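Local coordinates for protein CCMAN5 (Cellulosimicrobium cellulans, PDB 2XSG) that hydrolyses alpha-mannosidic linkages as a family 92 glycoside hydrolase and probably uncaps mannose-phosphate groups on yeast glycans to expose mannose-6-phosphate, at residues A[290-302]-A[692-704]. Sequence-based numbering, arbitrary orientation.
Sequences LGRVAIDASTATD and PFFDSTTITYDDG
R292 and D702 form a salt bridge at one end of this strand pair: D702 OD1 lies near the guanidinium plane, and NH1 of R292 meets it at 2.9 Å on the syn side, 30° out of the carboxylate plane. The two planes stand 68° apart, and NH2 of R292 adds only a weak bond to the same oxygen. An extended chain from CG to NE carries the guanidinium out to D702, and one water joins NH1 to T700 O. At the other end D695 OD1 accepts the backbone N-H of S298 at 3.0 Å, from above the carboxylate plane, while T301 OG1 donates to F693 O at 2.7 Å, nearly along the C=O axis. A lysine in place of D695 would probably leave the S298 N-H without its acceptor and lose the water link from OD2 to S298 OG. Between these ends, strands 293-296 and 696-700 run antiparallel, with A294-T698 and D296-S696 as the hydrogen-bonded pairs; a classic beta bulge sets D695 and S696 together opposite D296. The pairing adds 293-296 as an outermost strand to a mixed sheet of the family 92 catalytic region, in which 706-712 lies on the far side of 696-700. On one face I295 lies across F694, CG2 sitting 3.8 Å from the ring centroid in a CH-pi contact and I295 CD1 touching F694 CE2, while F693 CB covers the opposite ring face. A297 CB meets F694 CD1 at 3.4 Å, obliquely to the ring. Further along, V293 CG1 packs on T697 CG2 at 3.7 Å, and helix 306-318 covers V293 and I295 through F311.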
loop_
_atom_site.group_PDB
_atom_site.type_symbol
_atom_site.label_atom_id
_atom_site.label_comp_id
_atom_site.label_asym_id
_atom_site.label_seq_id
_atom_site.Cartn_x
_atom_site.Cartn_y
_atom_site.Cartn_z
ATOM N N LEU A 290 3.754 -7.777 -14.359
ATOM C CA LEU A 290 4.648 -6.678 -14.707
ATOM C C LEU A 290 4.627 -6.349 -16.206
ATOM O O LEU A 290 4.731 -5.184 -16.595
ATOM C CB LEU A 290 6.079 -6.968 -14.234
ATOM C CG LEU A 290 6.291 -7.285 -12.741
ATOM C CD1 LEU A 290 7.654 -7.914 -12.544
ATOM C CD2 LEU A 290 6.146 -6.072 -11.850
ATOM N N GLY A 291 4.478 -7.378 -17.032
ATOM C CA GLY A 291 4.427 -7.221 -18.492
ATOM C C GLY A 291 3.244 -6.435 -19.041
ATOM O O GLY A 291 3.188 -6.153 -20.252
ATOM N N ARG A 292 2.301 -6.085 -18.157
ATOM C CA ARG A 292 1.193 -5.206 -18.508
ATOM C C ARG A 292 1.683 -3.814 -18.885
ATOM O O ARG A 292 1.012 -3.113 -19.654
ATOM C CB ARG A 292 0.189 -5.103 -17.366
ATOM C CG ARG A 292 -0.540 -6.406 -17.057
ATOM C CD ARG A 292 -1.525 -6.195 -15.904
ATOM N NE ARG A 292 -2.268 -7.420 -15.600
ATOM C CZ ARG A 292 -3.361 -7.823 -16.246
ATOM N NH1 ARG A 292 -3.865 -7.097 -17.250
ATOM N NH2 ARG A 292 -3.954 -8.958 -15.884
ATOM N N VAL A 293 2.837 -3.421 -18.327
ATOM C CA VAL A 293 3.536 -2.190 -18.711
ATOM C C VAL A 293 4.910 -2.478 -19.319
ATOM O O VAL A 293 5.799 -3.050 -18.662
ATOM C CB VAL A 293 3.704 -1.219 -17.536
ATOM C CG1 VAL A 293 4.172 0.148 -18.058
ATOM C CG2 VAL A 293 2.399 -1.076 -16.783
ATOM N N ALA A 294 5.072 -2.093 -20.581
ATOM C CA ALA A 294 6.332 -2.277 -21.296
ATOM C C ALA A 294 6.981 -0.939 -21.565
ATOM O O ALA A 294 6.373 -0.033 -22.136
ATOM C CB ALA A 294 6.123 -3.043 -22.599
ATOM N N ILE A 295 8.240 -0.830 -21.162
ATOM C CA ILE A 295 8.954 0.436 -21.210
ATOM C C ILE A 295 10.192 0.406 -22.126
ATOM O O ILE A 295 10.959 -0.553 -22.159
ATOM C CB ILE A 295 9.309 0.877 -19.782
ATOM C CG1 ILE A 295 8.072 1.451 -19.118
ATOM C CG2 ILE A 295 10.433 1.900 -19.768
ATOM C CD1 ILE A 295 8.212 1.545 -17.687
ATOM N N ASP A 296 10.356 1.496 -22.865
ATOM C CA ASP A 296 11.523 1.736 -23.677
ATOM C C ASP A 296 12.124 3.015 -23.092
ATOM O O ASP A 296 11.543 4.092 -23.211
ATOM C CB ASP A 296 11.084 1.894 -25.150
ATOM C CG ASP A 296 12.189 2.437 -26.060
ATOM O OD1 ASP A 296 13.346 2.602 -25.615
ATOM O OD2 ASP A 296 11.892 2.711 -27.245
ATOM N N ALA A 297 13.264 2.884 -22.419
ATOM C CA ALA A 297 13.911 4.018 -21.743
ATOM C C ALA A 297 15.329 4.239 -22.278
ATOM O O ALA A 297 16.213 3.438 -22.022
ATOM C CB ALA A 297 13.945 3.786 -20.247
ATOM N N SER A 298 15.530 5.332 -23.014
ATOM C CA SER A 298 16.835 5.666 -23.599
ATOM C C SER A 298 17.873 5.969 -22.531
ATOM O O SER A 298 17.535 6.282 -21.387
ATOM C CB SER A 298 16.717 6.906 -24.502
ATOM O OG SER A 298 16.336 8.057 -23.729
ATOM N N THR A 299 19.139 5.908 -22.931
ATOM C CA THR A 299 20.252 6.423 -22.139
ATOM C C THR A 299 19.996 7.847 -21.673
ATOM O O THR A 299 20.332 8.197 -20.555
ATOM C CB THR A 299 21.558 6.429 -22.982
ATOM O OG1 THR A 299 21.857 5.089 -23.378
ATOM C CG2 THR A 299 22.730 7.004 -22.189
ATOM N N ALA A 300 19.413 8.670 -22.542
ATOM C CA ALA A 300 19.203 10.090 -22.236
ATOM C C ALA A 300 18.385 10.338 -20.952
ATOM O O ALA A 300 18.718 11.222 -20.146
ATOM C CB ALA A 300 18.563 10.817 -23.450
ATOM N N THR A 301 17.327 9.556 -20.770
ATOM C CA THR A 301 16.432 9.713 -19.626
ATOM C C THR A 301 16.820 8.793 -18.443
ATOM O O THR A 301 16.484 9.070 -17.300
ATOM C CB THR A 301 14.959 9.467 -20.053
ATOM O OG1 THR A 301 14.085 9.993 -19.059
ATOM C CG2 THR A 301 14.665 7.975 -20.267
ATOM N N ASP A 302 17.538 7.709 -18.737
ATOM C CA ASP A 302 17.914 6.713 -17.728
ATOM C C ASP A 302 19.318 6.199 -18.025
ATOM O O ASP A 302 19.476 5.065 -18.469
ATOM C CB ASP A 302 16.907 5.559 -17.774
ATOM C CG ASP A 302 17.081 4.556 -16.645
ATOM O OD1 ASP A 302 17.797 4.825 -15.656
ATOM O OD2 ASP A 302 16.469 3.474 -16.763
ATOM N N PRO A 692 5.892 12.479 -18.320
ATOM C CA PRO A 692 6.228 11.070 -18.569
ATOM C C PRO A 692 7.741 10.857 -18.603
ATOM O O PRO A 692 8.450 11.622 -19.268
ATOM C CB PRO A 692 5.622 10.766 -19.952
ATOM C CG PRO A 692 4.748 11.909 -20.307
ATOM C CD PRO A 692 4.944 13.033 -19.310
ATOM N N PHE A 693 8.221 9.828 -17.900
ATOM C CA PHE A 693 9.665 9.596 -17.732
ATOM C C PHE A 693 10.334 8.973 -18.939
ATOM O O PHE A 693 11.512 9.207 -19.163
ATOM C CB PHE A 693 9.983 8.644 -16.564
ATOM C CG PHE A 693 9.470 9.075 -15.218
ATOM C CD1 PHE A 693 8.830 10.297 -15.025
ATOM C CD2 PHE A 693 9.692 8.249 -14.119
ATOM C CE1 PHE A 693 8.380 10.662 -13.775
ATOM C CE2 PHE A 693 9.238 8.600 -12.862
ATOM C CZ PHE A 693 8.584 9.813 -12.685
ATOM N N PHE A 694 9.603 8.140 -19.674
ATOM C CA PHE A 694 10.227 7.235 -20.646
ATOM C C PHE A 694 9.871 7.548 -22.093
ATOM O O PHE A 694 8.809 8.113 -22.378
ATOM C CB PHE A 694 9.879 5.783 -20.309
ATOM C CG PHE A 694 10.231 5.389 -18.892
ATOM C CD1 PHE A 694 11.546 5.397 -18.458
ATOM C CD2 PHE A 694 9.249 5.016 -17.994
ATOM C CE1 PHE A 694 11.869 5.034 -17.141
ATOM C CE2 PHE A 694 9.563 4.655 -16.680
ATOM C CZ PHE A 694 10.868 4.656 -16.261
ATOM N N ASP A 695 10.770 7.176 -23.001
ATOM C CA ASP A 695 10.576 7.401 -24.433
ATOM C C ASP A 695 9.264 6.799 -24.924
ATOM O O ASP A 695 8.552 7.424 -25.695
ATOM C CB ASP A 695 11.754 6.839 -25.239
ATOM C CG ASP A 695 13.060 7.470 -24.850
ATOM O OD1 ASP A 695 13.402 7.388 -23.652
ATOM O OD2 ASP A 695 13.731 8.059 -25.734
ATOM N N SER A 696 8.966 5.584 -24.473
ATOM C CA SER A 696 7.696 4.933 -24.758
ATOM C C SER A 696 7.264 4.118 -23.534
ATOM O O SER A 696 8.095 3.438 -22.912
ATOM C CB SER A 696 7.822 4.019 -25.989
ATOM O OG SER A 696 6.591 3.355 -26.266
ATOM N N THR A 697 5.982 4.212 -23.185
ATOM C CA THR A 697 5.378 3.371 -22.146
ATOM C C THR A 697 4.049 2.795 -22.680
ATOM O O THR A 697 3.174 3.562 -23.090
ATOM C CB THR A 697 5.198 4.157 -20.838
ATOM O OG1 THR A 697 6.494 4.449 -20.281
ATOM C CG2 THR A 697 4.362 3.382 -19.834
ATOM N N THR A 698 3.935 1.463 -22.719
ATOM C CA THR A 698 2.770 0.760 -23.293
ATOM C C THR A 698 2.057 -0.077 -22.229
ATOM O O THR A 698 2.648 -0.980 -21.626
ATOM C CB THR A 698 3.184 -0.174 -24.486
ATOM O OG1 THR A 698 3.834 0.597 -25.508
ATOM C CG2 THR A 698 1.983 -0.884 -25.092
ATOM N N ILE A 699 0.784 0.225 -22.014
ATOM C CA ILE A 699 -0.059 -0.587 -21.148
ATOM C C ILE A 699 -0.932 -1.471 -22.026
ATOM O O ILE A 699 -1.766 -0.964 -22.780
ATOM C CB ILE A 699 -0.938 0.270 -20.199
ATOM C CG1 ILE A 699 -0.069 1.253 -19.391
ATOM C CG2 ILE A 699 -1.773 -0.656 -19.275
ATOM C CD1 ILE A 699 -0.896 2.371 -18.619
ATOM N N THR A 700 -0.715 -2.788 -21.938
ATOM C CA THR A 700 -1.468 -3.781 -22.718
ATOM C C THR A 700 -2.602 -4.361 -21.877
ATOM O O THR A 700 -2.368 -4.871 -20.783
ATOM C CB THR A 700 -0.540 -4.905 -23.217
ATOM O OG1 THR A 700 0.591 -4.321 -23.894
ATOM C CG2 THR A 700 -1.277 -5.863 -24.151
ATOM N N TYR A 701 -3.828 -4.225 -22.378
ATOM C CA TYR A 701 -5.020 -4.727 -21.697
ATOM C C TYR A 701 -5.331 -6.183 -22.063
ATOM O O TYR A 701 -4.748 -6.731 -22.996
ATOM C CB TYR A 701 -6.207 -3.778 -21.937
ATOM C CG TYR A 701 -5.850 -2.401 -21.437
ATOM C CD1 TYR A 701 -5.660 -2.178 -20.078
ATOM C CD2 TYR A 701 -5.610 -1.343 -22.327
ATOM C CE1 TYR A 701 -5.299 -0.932 -19.607
ATOM C CE2 TYR A 701 -5.243 -0.086 -21.867
ATOM C CZ TYR A 701 -5.092 0.109 -20.501
ATOM O OH TYR A 701 -4.724 1.325 -20.018
ATOM N N ASP A 702 -6.238 -6.805 -21.315
ATOM C CA ASP A 702 -6.502 -8.238 -21.452
ATOM C C ASP A 702 -6.916 -8.663 -22.858
ATOM O O ASP A 702 -6.656 -9.791 -23.244
ATOM C CB ASP A 702 -7.517 -8.713 -20.402
ATOM C CG ASP A 702 -6.979 -8.571 -18.968
ATOM O OD1 ASP A 702 -5.741 -8.628 -18.797
ATOM O OD2 ASP A 702 -7.779 -8.393 -18.020
ATOM N N ASP A 703 -7.551 -7.775 -23.618
ATOM C CA ASP A 703 -7.919 -8.102 -24.995
ATOM C C ASP A 703 -6.808 -7.872 -26.031
ATOM O O ASP A 703 -6.996 -8.136 -27.222
ATOM C CB ASP A 703 -9.201 -7.391 -25.421
ATOM C CG ASP A 703 -9.090 -5.870 -25.378
ATOM O OD1 ASP A 703 -7.981 -5.313 -25.192
ATOM O OD2 ASP A 703 -10.149 -5.229 -25.513
ATOM N N GLY A 704 -5.657 -7.379 -25.579
ATOM C CA GLY A 704 -4.520 -7.182 -26.479
ATOM C C GLY A 704 -4.446 -5.784 -27.077
ATOM O O GLY A 704 -3.447 -5.446 -27.728
HETATM O O HOH W 1 2.731 -3.603 -22.232
HETATM O O HOH W 2 -6.978 -9.914 -16.191
HETATM O O HOH W 3 -3.577 -4.516 -18.270
HETATM O O HOH W 4 6.535 0.954 -24.711
HETATM O O HOH W 5 15.037 10.348 -25.259
#